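Local coordinates for proton-dependent oligopeptide transporter family protein (Xanthomonas campestris, PDB 6EI3), which probably carries short peptides across the membrane together with protons, as a POT-family member of the major facilitator superfamily, at residues Ser329-Gln332 with Ala333-Pro336; Cys13-Phe16 with Ser17-Gly20; Lys138-Phe141 with Asp142-Trp146; Leu406-Gly409 with Glu410-Ser414; Ser435-Tyr438 with Leu439-Thr442. All blocks are in the same frame, centred on the assembly; numbering follows the deposited sequence.

Contact 1: Ser329-Gln332 with Ala333-Pro336; sequences SQMQ and ALNP. With 78M ((2S)-2,3-dihydroxypropyl(7Z)-pentadec-7-enoate), chain K.
Three i to i+3 backbone bonds join S329-Q332 to A333-P336, A333 N to Q330 O, L334 N to M331 O and N335 N to Q332 O (3.2 Å), so the chain runs as a 3-10 turn into the start of helix 334-357. P336 has no N-H to give, and its CD rests 3.4 Å from Q332 O. On the lipid side, M331 and L334 lie alongside each other and point the same way. The M331 chain bends at chi2 (-57°) and chi3 (-80°), which brings CE to 3.6 Å from L334 CD1 and sets SD 3.7 Å from C10 of the monoacylglycerol chain. L334 CD2 touches that same C10 at 3.7 Å, and A333 O lies near the end of the acyl tail. Q332 is turned to the protein: CG lies beside the backbone N (chi1 -70°) and the chain runs on extended, which brings NE2 to bond S329 O (3.0 Å) on a lone pair in the carbonyl plane; NE2 also hydrogen-bonds N23 O. S329 O accepts twice, from Q332 N as well. Helix 400-424 packs on M331 and L334 through Y403, while helix 137-165 meets A333 through L157 and P336 through N149 and S152.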
loop_
_atom_site.group_PDB
_atom_site.type_symbol
_atom_site.label_atom_id
_atom_site.label_comp_id
_atom_site.label_asym_id
_atom_site.label_seq_id
_atom_site.Cartn_x
_atom_site.Cartn_y
_atom_site.Cartn_z
ATOM N N SER A 329 2.331 16.758 -11.691
ATOM C CA SER A 329 2.126 15.300 -11.592
ATOM C C SER A 329 3.251 14.479 -12.213
ATOM O O SER A 329 3.521 13.377 -11.739
ATOM C CB SER A 329 0.777 14.911 -12.184
ATOM O OG SER A 329 -0.271 15.162 -11.261
ATOM N N GLN A 330 3.932 15.020 -13.245
ATOM C CA GLN A 330 5.040 14.317 -13.911
ATOM C C GLN A 330 6.218 13.980 -12.981
ATOM O O GLN A 330 6.974 13.054 -13.277
ATOM C CB GLN A 330 5.536 15.097 -15.122
ATOM C CG GLN A 330 4.513 15.171 -16.253
ATOM C CD GLN A 330 5.100 15.957 -17.377
ATOM O OE1 GLN A 330 5.234 17.164 -17.292
ATOM N NE2 GLN A 330 5.553 15.274 -18.404
ATOM N N MET A 331 6.360 14.714 -11.852
ATOM C CA MET A 331 7.440 14.475 -10.885
ATOM C C MET A 331 7.354 13.068 -10.306
ATOM O O MET A 331 8.374 12.539 -9.872
ATOM C CB MET A 331 7.410 15.503 -9.738
ATOM C CG MET A 331 7.787 16.914 -10.186
ATOM S SD MET A 331 9.414 17.060 -10.977
ATOM C CE MET A 331 10.487 17.081 -9.546
ATOM N N GLN A 332 6.146 12.463 -10.303
ATOM C CA GLN A 332 5.939 11.103 -9.812
ATOM C C GLN A 332 6.756 10.073 -10.592
ATOM O O GLN A 332 7.052 9.022 -10.046
ATOM C CB GLN A 332 4.452 10.742 -9.750
ATOM C CG GLN A 332 3.719 11.509 -8.635
ATOM C CD GLN A 332 2.233 11.434 -8.832
ATOM O OE1 GLN A 332 1.555 10.604 -8.248
ATOM N NE2 GLN A 332 1.694 12.248 -9.708
ATOM N N ALA A 333 7.217 10.413 -11.826
ATOM C CA ALA A 333 8.073 9.517 -12.622
ATOM C C ALA A 333 9.425 9.304 -11.944
ATOM O O ALA A 333 10.119 8.336 -12.256
ATOM C CB ALA A 333 8.279 10.088 -14.009
ATOM N N LEU A 334 9.806 10.212 -11.022
ATOM C CA LEU A 334 11.090 10.088 -10.332
ATOM C C LEU A 334 11.146 8.888 -9.423
ATOM O O LEU A 334 12.218 8.333 -9.242
ATOM C CB LEU A 334 11.445 11.343 -9.528
ATOM C CG LEU A 334 11.826 12.595 -10.305
ATOM C CD1 LEU A 334 11.975 13.756 -9.344
ATOM C CD2 LEU A 334 13.137 12.409 -11.078
ATOM N N ASN A 335 10.007 8.477 -8.856
ATOM C CA ASN A 335 9.999 7.339 -7.960
ATOM C C ASN A 335 10.434 6.027 -8.660
ATOM O O ASN A 335 11.463 5.480 -8.240
ATOM C CB ASN A 335 8.681 7.217 -7.237
ATOM C CG ASN A 335 8.616 5.993 -6.383
ATOM O OD1 ASN A 335 7.814 5.105 -6.629
ATOM N ND2 ASN A 335 9.483 5.913 -5.379
ATOM N N PRO A 336 9.765 5.543 -9.749
ATOM C CA PRO A 336 10.239 4.307 -10.410
ATOM C C PRO A 336 11.633 4.441 -11.029
ATOM O O PRO A 336 12.375 3.455 -11.038
ATOM C CB PRO A 336 9.161 4.033 -11.465
ATOM C CG PRO A 336 8.554 5.380 -11.751
ATOM C CD PRO A 336 8.521 6.031 -10.392
HETATM O O21 78M K . 16.450 24.624 -12.552
HETATM C C20 78M K . 16.825 24.433 -13.907
HETATM C C18 78M K . 16.168 23.199 -14.477
HETATM O O19 78M K . 16.552 22.042 -13.724
HETATM C C17 78M K . 16.474 22.997 -15.945
HETATM O O2 78M K . 15.513 21.992 -16.350
HETATM C C1 78M K . 14.633 22.288 -17.318
HETATM O O1 78M K . 14.710 23.251 -18.035
HETATM C C2 78M K . 13.520 21.286 -17.358
HETATM C C3 78M K . 12.496 21.549 -16.267
HETATM C C4 78M K . 11.516 20.406 -16.082
HETATM C C5 78M K . 10.967 20.299 -14.664
HETATM C C6 78M K . 11.959 19.753 -13.628
HETATM C C7 78M K . 12.254 18.311 -13.872
HETATM C C8 78M K . 12.773 17.446 -13.030
HETATM C C9 78M K . 13.031 16.003 -13.329
HETATM C C10 78M K . 11.777 15.143 -13.119
HETATM C C11 78M K . 10.914 14.897 -14.356
HETATM C C12 78M K . 11.381 13.769 -15.267
HETATM C C13 78M K . 11.333 12.384 -14.637
HETATM C C15 78M K . 11.969 9.958 -14.799
HETATM C C14 78M K . 12.034 11.314 -15.451
#

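Contact 2: Cys13-Phe16 with Ser17-Gly20; sequences CERF and SFYG
R15 lies side by side with F18 and reaches past it to Y19, its guanidinium plane 22° from the F18 ring and 65° from the Y19 ring. R15 NH2 comes to 3.4 Å from F18 CG, and R15 NH1 is 3.8 Å from Y19 CE2. Two bends, at chi2 (-75°) and chi3, swing the arginine round to these rings and to E14, which it grips side-on: NE gives to OE1, and NH2 gives to OE2 at 2.8 Å on the syn lone pair. That pair of bonds fixes the rotation of the guanidinium. E14 and R15 belong to an E-x-x-E-R sequence on helix 4-22, the ExxER motif that POT transporters carry on their first transmembrane helix and that is linked to proton coupling. Y86 OH from helix 62-95 is a further partner of E14 OE2. A water in the guanidinium plane accepts from R15 NH1 (2.8 Å) and also bonds Y19 OH. CD2 of F18 sits over the centre of one face of the Y19 ring, and the edge of that ring meets R15 O, with CD2 3.1 Å away.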
loop_
_atom_site.group_PDB
_atom_site.type_symbol
_atom_site.label_atom_id
_atom_site.label_comp_id
_atom_site.label_asym_id
_atom_site.label_seq_id
_atom_site.Cartn_x
_atom_site.Cartn_y
_atom_site.Cartn_z
ATOM N N CYS A 13 -0.451 -3.861 -19.094
ATOM C CA CYS A 13 -1.544 -2.913 -19.346
ATOM C C CYS A 13 -2.239 -2.467 -18.080
ATOM O O CYS A 13 -2.476 -1.265 -17.937
ATOM C CB CYS A 13 -2.529 -3.460 -20.367
ATOM S SG CYS A 13 -1.790 -3.822 -21.972
ATOM N N GLU A 14 -2.528 -3.411 -17.143
ATOM C CA GLU A 14 -3.196 -3.067 -15.882
ATOM C C GLU A 14 -2.338 -2.136 -15.010
ATOM O O GLU A 14 -2.871 -1.210 -14.423
ATOM C CB GLU A 14 -3.637 -4.337 -15.104
ATOM C CG GLU A 14 -4.384 -4.055 -13.795
ATOM C CD GLU A 14 -3.542 -3.696 -12.582
ATOM O OE1 GLU A 14 -2.371 -4.121 -12.538
ATOM O OE2 GLU A 14 -4.032 -2.966 -11.691
ATOM N N ARG A 15 -1.028 -2.387 -14.908
ATOM C CA ARG A 15 -0.150 -1.555 -14.086
ATOM C C ARG A 15 0.000 -0.153 -14.669
ATOM O O ARG A 15 -0.024 0.821 -13.919
ATOM C CB ARG A 15 1.237 -2.218 -13.842
ATOM C CG ARG A 15 1.208 -3.467 -12.910
ATOM C CD ARG A 15 1.040 -3.160 -11.416
ATOM N NE ARG A 15 -0.367 -2.887 -11.097
ATOM C CZ ARG A 15 -0.806 -2.213 -10.041
ATOM N NH1 ARG A 15 0.051 -1.747 -9.137
ATOM N NH2 ARG A 15 -2.109 -2.001 -9.878
ATOM N N PHE A 16 0.158 -0.047 -15.993
ATOM C CA PHE A 16 0.288 1.262 -16.634
ATOM C C PHE A 16 -1.011 2.051 -16.386
ATOM O O PHE A 16 -0.964 3.230 -16.031
ATOM C CB PHE A 16 0.579 1.125 -18.144
ATOM C CG PHE A 16 0.880 2.444 -18.842
ATOM C CD1 PHE A 16 -0.140 3.331 -19.163
ATOM C CD2 PHE A 16 2.183 2.790 -19.179
ATOM C CE1 PHE A 16 0.135 4.546 -19.818
ATOM C CE2 PHE A 16 2.455 4.001 -19.835
ATOM C CZ PHE A 16 1.430 4.870 -20.142
ATOM N N SER A 17 -2.156 1.378 -16.559
ATOM C CA SER A 17 -3.483 1.940 -16.358
ATOM C C SER A 17 -3.680 2.446 -14.916
ATOM O O SER A 17 -4.158 3.564 -14.710
ATOM C CB SER A 17 -4.538 0.897 -16.708
ATOM O OG SER A 17 -5.847 1.360 -16.437
ATOM N N PHE A 18 -3.310 1.632 -13.931
ATOM C CA PHE A 18 -3.472 1.992 -12.521
ATOM C C PHE A 18 -2.692 3.243 -12.189
ATOM O O PHE A 18 -3.268 4.184 -11.658
ATOM C CB PHE A 18 -3.052 0.843 -11.584
ATOM C CG PHE A 18 -3.182 1.227 -10.123
ATOM C CD1 PHE A 18 -4.401 1.114 -9.464
ATOM C CD2 PHE A 18 -2.094 1.748 -9.424
ATOM C CE1 PHE A 18 -4.535 1.530 -8.130
ATOM C CE2 PHE A 18 -2.222 2.141 -8.084
ATOM C CZ PHE A 18 -3.442 2.035 -7.447
ATOM N N TYR A 19 -1.380 3.240 -12.469
ATOM C CA TYR A 19 -0.524 4.384 -12.157
ATOM C C TYR A 19 -0.948 5.632 -12.911
ATOM O O TYR A 19 -0.886 6.727 -12.363
ATOM C CB TYR A 19 0.947 4.038 -12.421
ATOM C CG TYR A 19 1.507 3.114 -11.360
ATOM C CD1 TYR A 19 1.722 3.565 -10.061
ATOM C CD2 TYR A 19 1.805 1.787 -11.647
ATOM C CE1 TYR A 19 2.232 2.716 -9.075
ATOM C CE2 TYR A 19 2.326 0.932 -10.676
ATOM C CZ TYR A 19 2.535 1.402 -9.388
ATOM O OH TYR A 19 3.059 0.578 -8.422
ATOM N N GLY A 20 -1.379 5.430 -14.157
ATOM C CA GLY A 20 -1.876 6.477 -15.042
ATOM C C GLY A 20 -3.060 7.195 -14.440
ATOM O O GLY A 20 -3.023 8.419 -14.335
HETATM O O HOH W 1 2.729 -2.125 -8.357
#

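Contact 3: Lys138-Phe141 with Asp142-Trp146; sequences KVVF and DAFYW
K138 and D142 make the charged contact, one turn apart on helix 137-165. The lysine chain leaves with CG anti to the backbone N (chi1 -178°) and then bends at chi2 and chi4, curling forward until NZ stands 3.1 Å from D142 OD1. This is a salt bridge whose hydrogen bond is weak, and the two side chains meet at a slant. Both residues are partly exposed, and L511 from the C-terminal end touches D142. The backbone bonds are those of a regular alpha helix: D142 N to K138 O at 2.9 Å, then A143 N to V139 O, F144 N to V140 O and Y145 N to F141 O. Apolar contact lies on another side of the helix, where V140 and F144 run alongside each other in the same direction. V140 CG1 touches F144 CE1 at 3.7 Å, and F144 CD1 is 3.4 Å from V140 O. Around these residues, V140 and F144 pack on helix 4-22 through I4, I7 and E11, F141 packs on helix 121-127 through A122, M125 and V126, and Y145 and W146 meet helix 334-357, where M340 touches both.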
loop_
_atom_site.group_PDB
_atom_site.type_symbol
_atom_site.label_atom_id
_atom_site.label_comp_id
_atom_site.label_asym_id
_atom_site.label_seq_id
_atom_site.Cartn_x
_atom_site.Cartn_y
_atom_site.Cartn_z
ATOM N N LYS A 138 10.744 -17.169 -11.206
ATOM C CA LYS A 138 11.666 -16.094 -10.784
ATOM C C LYS A 138 11.931 -15.111 -11.938
ATOM O O LYS A 138 11.949 -13.905 -11.716
ATOM C CB LYS A 138 13.007 -16.709 -10.290
ATOM C CG LYS A 138 14.052 -15.714 -9.773
ATOM C CD LYS A 138 13.890 -15.399 -8.278
ATOM C CE LYS A 138 14.825 -14.312 -7.792
ATOM N NZ LYS A 138 14.413 -12.960 -8.263
ATOM N N VAL A 139 12.135 -15.640 -13.156
ATOM C CA VAL A 139 12.374 -14.902 -14.406
ATOM C C VAL A 139 11.149 -14.006 -14.719
ATOM O O VAL A 139 11.307 -12.860 -15.151
ATOM C CB VAL A 139 12.676 -15.905 -15.559
ATOM C CG1 VAL A 139 12.655 -15.224 -16.930
ATOM C CG2 VAL A 139 14.007 -16.630 -15.327
ATOM N N VAL A 140 9.940 -14.533 -14.508
ATOM C CA VAL A 140 8.705 -13.765 -14.739
ATOM C C VAL A 140 8.536 -12.697 -13.640
ATOM O O VAL A 140 8.124 -11.577 -13.955
ATOM C CB VAL A 140 7.444 -14.651 -14.955
ATOM C CG1 VAL A 140 6.213 -13.795 -15.310
ATOM C CG2 VAL A 140 7.701 -15.697 -16.047
ATOM N N PHE A 141 8.918 -13.012 -12.377
ATOM C CA PHE A 141 8.850 -12.031 -11.280
ATOM C C PHE A 141 9.827 -10.874 -11.565
ATOM O O PHE A 141 9.478 -9.713 -11.341
ATOM C CB PHE A 141 9.131 -12.679 -9.919
ATOM C CG PHE A 141 7.935 -13.320 -9.263
ATOM C CD1 PHE A 141 6.873 -12.546 -8.804
ATOM C CD2 PHE A 141 7.894 -14.689 -9.048
ATOM C CE1 PHE A 141 5.780 -13.137 -8.164
ATOM C CE2 PHE A 141 6.801 -15.278 -8.404
ATOM C CZ PHE A 141 5.747 -14.502 -7.978
ATOM N N ASP A 142 11.007 -11.198 -12.133
ATOM C CA ASP A 142 12.006 -10.214 -12.577
ATOM C C ASP A 142 11.422 -9.313 -13.685
ATOM O O ASP A 142 11.584 -8.100 -13.616
ATOM C CB ASP A 142 13.300 -10.901 -13.053
ATOM C CG ASP A 142 14.147 -11.508 -11.946
ATOM O OD1 ASP A 142 13.846 -11.255 -10.756
ATOM O OD2 ASP A 142 15.106 -12.241 -12.268
ATOM N N ALA A 143 10.690 -9.895 -14.658
ATOM C CA ALA A 143 10.017 -9.122 -15.721
ATOM C C ALA A 143 8.929 -8.200 -15.113
ATOM O O ALA A 143 8.853 -7.038 -15.508
ATOM C CB ALA A 143 9.408 -10.054 -16.754
ATOM N N PHE A 144 8.147 -8.690 -14.110
ATOM C CA PHE A 144 7.119 -7.893 -13.412
ATOM C C PHE A 144 7.755 -6.644 -12.778
ATOM O O PHE A 144 7.209 -5.549 -12.911
ATOM C CB PHE A 144 6.368 -8.736 -12.355
ATOM C CG PHE A 144 5.228 -9.626 -12.832
ATOM C CD1 PHE A 144 5.138 -10.027 -14.164
ATOM C CD2 PHE A 144 4.241 -10.053 -11.952
ATOM C CE1 PHE A 144 4.079 -10.830 -14.606
ATOM C CE2 PHE A 144 3.190 -10.864 -12.390
ATOM C CZ PHE A 144 3.123 -11.255 -13.716
ATOM N N TYR A 145 8.959 -6.787 -12.181
ATOM C CA TYR A 145 9.688 -5.651 -11.602
ATOM C C TYR A 145 9.936 -4.561 -12.645
ATOM O O TYR A 145 9.631 -3.388 -12.388
ATOM C CB TYR A 145 11.013 -6.120 -10.976
ATOM C CG TYR A 145 11.982 -5.010 -10.646
ATOM C CD1 TYR A 145 11.852 -4.269 -9.474
ATOM C CD2 TYR A 145 13.079 -4.752 -11.464
ATOM C CE1 TYR A 145 12.750 -3.251 -9.160
ATOM C CE2 TYR A 145 13.980 -3.736 -11.163
ATOM C CZ TYR A 145 13.814 -2.991 -10.004
ATOM O OH TYR A 145 14.709 -2.001 -9.687
ATOM N N TRP A 146 10.464 -4.948 -13.826
ATOM C CA TRP A 146 10.746 -3.993 -14.900
ATOM C C TRP A 146 9.461 -3.409 -15.495
ATOM O O TRP A 146 9.418 -2.215 -15.796
ATOM C CB TRP A 146 11.652 -4.600 -15.984
ATOM C CG TRP A 146 13.018 -4.977 -15.474
ATOM C CD1 TRP A 146 13.496 -6.241 -15.258
ATOM C CD2 TRP A 146 14.077 -4.078 -15.102
ATOM N NE1 TRP A 146 14.772 -6.184 -14.739
ATOM C CE2 TRP A 146 15.157 -4.869 -14.642
ATOM C CE3 TRP A 146 14.215 -2.676 -15.106
ATOM C CZ2 TRP A 146 16.369 -4.310 -14.222
ATOM C CZ3 TRP A 146 15.411 -2.122 -14.674
ATOM C CH2 TRP A 146 16.474 -2.935 -14.246
#

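Contact 4: Leu406-Gly409 with Glu410-Ser414; sequences LTFG and EVLVS
L412 lies one turn beyond F408 on helix 400-424, a transmembrane helix of the major facilitator fold, and its side chain carries the apolar contact between L406-G409 and E410-S414. From the backbone, L412 CB stands 3.5 Å from G409 O. CG comes next, 3.4 Å from F408 O; with chi1 at -72° it lies beside the backbone N and turns back toward the preceding turn. CD1 then reaches over one face of the F408 ring, 23° off the normal and displaced toward the rim, a CH-pi contact in which CE2 is the nearest ring carbon at 3.7 Å. F408 itself meets F373 edge-to-face, and L412 touches Y351 of helix 334-357. T407 and E410 lie side by side, T407 CG2 3.8 Å from E410 OE1. Both polar ends share an outside partner: N335 ND2 donates to E410 OE1 and to T407 OG1, and T407 OG1 also bonds Y403 O. At G409, which has no side chain, V413 CG1 comes in beside the backbone, 3.3 Å from G409 O. That carbonyl oxygen is also the acceptor for V413 N, 2.8 Å away.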
loop_
_atom_site.group_PDB
_atom_site.type_symbol
_atom_site.label_atom_id
_atom_site.label_comp_id
_atom_site.label_asym_id
_atom_site.label_seq_id
_atom_site.Cartn_x
_atom_site.Cartn_y
_atom_site.Cartn_z
ATOM N N LEU A 406 13.099 9.924 -0.140
ATOM C CA LEU A 406 11.943 9.038 0.062
ATOM C C LEU A 406 12.080 7.675 -0.645
ATOM O O LEU A 406 11.704 6.660 -0.062
ATOM C CB LEU A 406 10.625 9.735 -0.319
ATOM C CG LEU A 406 9.328 8.900 -0.206
ATOM C CD1 LEU A 406 8.991 8.547 1.263
ATOM C CD2 LEU A 406 8.177 9.597 -0.883
ATOM N N THR A 407 12.578 7.676 -1.904
ATOM C CA THR A 407 12.772 6.461 -2.688
ATOM C C THR A 407 13.891 5.620 -2.094
ATOM O O THR A 407 13.791 4.382 -2.104
ATOM C CB THR A 407 12.935 6.760 -4.178
ATOM O OG1 THR A 407 11.824 7.578 -4.564
ATOM C CG2 THR A 407 12.922 5.473 -5.018
ATOM N N PHE A 408 14.929 6.295 -1.530
ATOM C CA PHE A 408 16.003 5.605 -0.812
ATOM C C PHE A 408 15.372 4.888 0.397
ATOM O O PHE A 408 15.609 3.692 0.589
ATOM C CB PHE A 408 17.128 6.574 -0.373
ATOM C CG PHE A 408 18.338 5.893 0.232
ATOM C CD1 PHE A 408 19.063 4.946 -0.491
ATOM C CD2 PHE A 408 18.800 6.252 1.493
ATOM C CE1 PHE A 408 20.205 4.340 0.058
ATOM C CE2 PHE A 408 19.934 5.638 2.045
ATOM C CZ PHE A 408 20.626 4.692 1.323
ATOM N N GLY A 409 14.502 5.591 1.126
ATOM C CA GLY A 409 13.783 5.006 2.251
ATOM C C GLY A 409 12.941 3.814 1.828
ATOM O O GLY A 409 13.002 2.757 2.460
ATOM N N GLU A 410 12.193 3.959 0.718
ATOM C CA GLU A 410 11.347 2.904 0.148
ATOM C C GLU A 410 12.137 1.623 -0.135
ATOM O O GLU A 410 11.719 0.555 0.297
ATOM C CB GLU A 410 10.662 3.390 -1.136
ATOM C CG GLU A 410 9.850 2.301 -1.823
ATOM C CD GLU A 410 9.394 2.567 -3.241
ATOM O OE1 GLU A 410 9.798 3.592 -3.835
ATOM O OE2 GLU A 410 8.605 1.746 -3.755
ATOM N N VAL A 411 13.274 1.737 -0.852
ATOM C CA VAL A 411 14.156 0.612 -1.187
ATOM C C VAL A 411 14.674 -0.075 0.105
ATOM O O VAL A 411 14.757 -1.304 0.152
ATOM C CB VAL A 411 15.308 1.075 -2.140
ATOM C CG1 VAL A 411 16.433 0.058 -2.203
ATOM C CG2 VAL A 411 14.775 1.373 -3.547
ATOM N N LEU A 412 14.928 0.717 1.160
ATOM C CA LEU A 412 15.403 0.213 2.449
ATOM C C LEU A 412 14.301 -0.466 3.280
ATOM O O LEU A 412 14.590 -1.466 3.932
ATOM C CB LEU A 412 16.044 1.333 3.280
ATOM C CG LEU A 412 17.412 1.868 2.855
ATOM C CD1 LEU A 412 17.741 3.155 3.633
ATOM C CD2 LEU A 412 18.520 0.843 3.107
ATOM N N VAL A 413 13.066 0.073 3.308
ATOM C CA VAL A 413 12.065 -0.552 4.183
ATOM C C VAL A 413 11.016 -1.383 3.396
ATOM O O VAL A 413 10.704 -2.506 3.809
ATOM C CB VAL A 413 11.424 0.448 5.203
ATOM C CG1 VAL A 413 10.690 1.597 4.523
ATOM C CG2 VAL A 413 10.522 -0.265 6.221
ATOM N N SER A 414 10.467 -0.830 2.304
ATOM C CA SER A 414 9.415 -1.479 1.520
ATOM C C SER A 414 9.887 -2.722 0.810
ATOM O O SER A 414 9.225 -3.753 0.940
ATOM C CB SER A 414 8.757 -0.500 0.551
ATOM O OG SER A 414 7.615 -1.101 -0.026
#

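Contact 5: Ser435-Tyr438 with Leu439-Thr442; sequences SFWY and LTTT
T440 is held tightly against the preceding turn: OG1 gives its hydrogen to F436 O at 2.8 Å, tilted 25° from the carbonyl plane. With chi1 at -57°, OG1 lies beside the backbone N, which places it next to that carbonyl. T440 N makes two weak bonds, to F436 O and W437 O, each 3.1 Å, so the hydroxyl is the firmer link to F436 O. L439 is close too, its CG 3.3 Å from S435 O. The ring of W437 is met more loosely, W437 CE3 no nearer than 4.2 Å to T440 OG1. On this side a water bridges the turn, giving to W437 O at 2.7 Å and bonding T441 OG1 at 2.6 Å; it lies above one face of the W437 ring, offset toward the rim. F296 and F303 of helix 281-306 pack round the indole, while F59 of helix 40-60 touches Y438, T441 and T442. A threonine hydroxyl bonded to the carbonyl four residues back is a familiar feature of transmembrane helices, and here it falls in helix 430-456 of the transporter fold.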
loop_
_atom_site.group_PDB
_atom_site.type_symbol
_atom_site.label_atom_id
_atom_site.label_comp_id
_atom_site.label_asym_id
_atom_site.label_seq_id
_atom_site.Cartn_x
_atom_site.Cartn_y
_atom_site.Cartn_z
ATOM N N SER A 435 -1.368 -10.644 3.035
ATOM C CA SER A 435 -2.594 -9.965 3.446
ATOM C C SER A 435 -2.256 -8.864 4.459
ATOM O O SER A 435 -2.726 -7.743 4.294
ATOM C CB SER A 435 -3.597 -10.954 4.040
ATOM O OG SER A 435 -4.066 -11.848 3.043
ATOM N N PHE A 436 -1.385 -9.164 5.449
ATOM C CA PHE A 436 -0.958 -8.203 6.469
ATOM C C PHE A 436 -0.147 -7.063 5.865
ATOM O O PHE A 436 -0.219 -5.946 6.385
ATOM C CB PHE A 436 -0.134 -8.877 7.583
ATOM C CG PHE A 436 -0.847 -9.647 8.677
ATOM C CD1 PHE A 436 -2.237 -9.677 8.745
ATOM C CD2 PHE A 436 -0.121 -10.337 9.651
ATOM C CE1 PHE A 436 -2.893 -10.417 9.735
ATOM C CE2 PHE A 436 -0.778 -11.069 10.655
ATOM C CZ PHE A 436 -2.159 -11.099 10.693
ATOM N N TRP A 437 0.671 -7.356 4.822
ATOM C CA TRP A 437 1.484 -6.341 4.123
ATOM C C TRP A 437 0.577 -5.361 3.384
ATOM O O TRP A 437 0.796 -4.158 3.471
ATOM C CB TRP A 437 2.510 -6.978 3.164
ATOM C CG TRP A 437 3.500 -5.998 2.583
ATOM C CD1 TRP A 437 3.709 -5.737 1.258
ATOM C CD2 TRP A 437 4.457 -5.198 3.304
ATOM N NE1 TRP A 437 4.745 -4.838 1.107
ATOM C CE2 TRP A 437 5.215 -4.484 2.347
ATOM C CE3 TRP A 437 4.762 -5.028 4.671
ATOM C CZ2 TRP A 437 6.217 -3.575 2.713
ATOM C CZ3 TRP A 437 5.768 -4.138 5.029
ATOM C CH2 TRP A 437 6.485 -3.430 4.056
ATOM N N TYR A 438 -0.466 -5.863 2.692
ATOM C CA TYR A 438 -1.430 -4.987 2.012
ATOM C C TYR A 438 -2.138 -4.092 3.027
ATOM O O TYR A 438 -2.283 -2.901 2.789
ATOM C CB TYR A 438 -2.478 -5.798 1.237
ATOM C CG TYR A 438 -1.914 -6.564 0.068
ATOM C CD1 TYR A 438 -0.950 -5.998 -0.762
ATOM C CD2 TYR A 438 -2.380 -7.835 -0.246
ATOM C CE1 TYR A 438 -0.430 -6.702 -1.848
ATOM C CE2 TYR A 438 -1.881 -8.538 -1.342
ATOM C CZ TYR A 438 -0.905 -7.969 -2.137
ATOM O OH TYR A 438 -0.426 -8.648 -3.232
ATOM N N LEU A 439 -2.521 -4.656 4.173
ATOM C CA LEU A 439 -3.170 -3.901 5.236
ATOM C C LEU A 439 -2.246 -2.834 5.844
ATOM O O LEU A 439 -2.752 -1.880 6.415
ATOM C CB LEU A 439 -3.742 -4.830 6.327
ATOM C CG LEU A 439 -4.890 -5.760 5.893
ATOM C CD1 LEU A 439 -5.300 -6.686 7.047
ATOM C CD2 LEU A 439 -6.105 -4.970 5.358
ATOM N N THR A 440 -0.907 -3.009 5.738
ATOM C CA THR A 440 0.096 -2.049 6.218
ATOM C C THR A 440 -0.072 -0.727 5.450
ATOM O O THR A 440 -0.064 0.336 6.067
ATOM C CB THR A 440 1.506 -2.671 6.167
ATOM O OG1 THR A 440 1.480 -3.854 6.951
ATOM C CG2 THR A 440 2.579 -1.767 6.720
ATOM N N THR A 441 -0.281 -0.805 4.117
ATOM C CA THR A 441 -0.563 0.363 3.269
ATOM C C THR A 441 -1.929 0.925 3.625
ATOM O O THR A 441 -2.042 2.143 3.752
ATOM C CB THR A 441 -0.535 -0.022 1.789
ATOM O OG1 THR A 441 0.799 -0.366 1.456
ATOM C CG2 THR A 441 -1.007 1.125 0.868
ATOM N N THR A 442 -2.975 0.055 3.783
ATOM C CA THR A 442 -4.323 0.526 4.156
ATOM C C THR A 442 -4.200 1.391 5.417
ATOM O O THR A 442 -4.669 2.529 5.411
ATOM C CB THR A 442 -5.309 -0.660 4.374
ATOM O OG1 THR A 442 -5.597 -1.268 3.121
ATOM C CG2 THR A 442 -6.645 -0.234 5.006
HETATM O O HOH W 2 2.141 -2.626 1.696
#

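In the fold
From the N terminus, contact 2 on helix 4-22 comes first, then contact 3 on helix 137-165, contact 1 at the start of helix 334-357, contact 4 on helix 400-424 and contact 5 on helix 430-456. Each is a local turn of continuous chain, so none closes a long loop and none nests in or crosses another. Contact 1 is joined to contact 4 by the N335 amide, which ties helix 334-357 to helix 400-424. Contact 4 in turn meets contact 5 where S414 O packs on W437 CZ2, between consecutive helices. Contacts 2 and 3 stay about 6 Å apart at their nearest atoms, although helices 4-22 and 137-165 pack together.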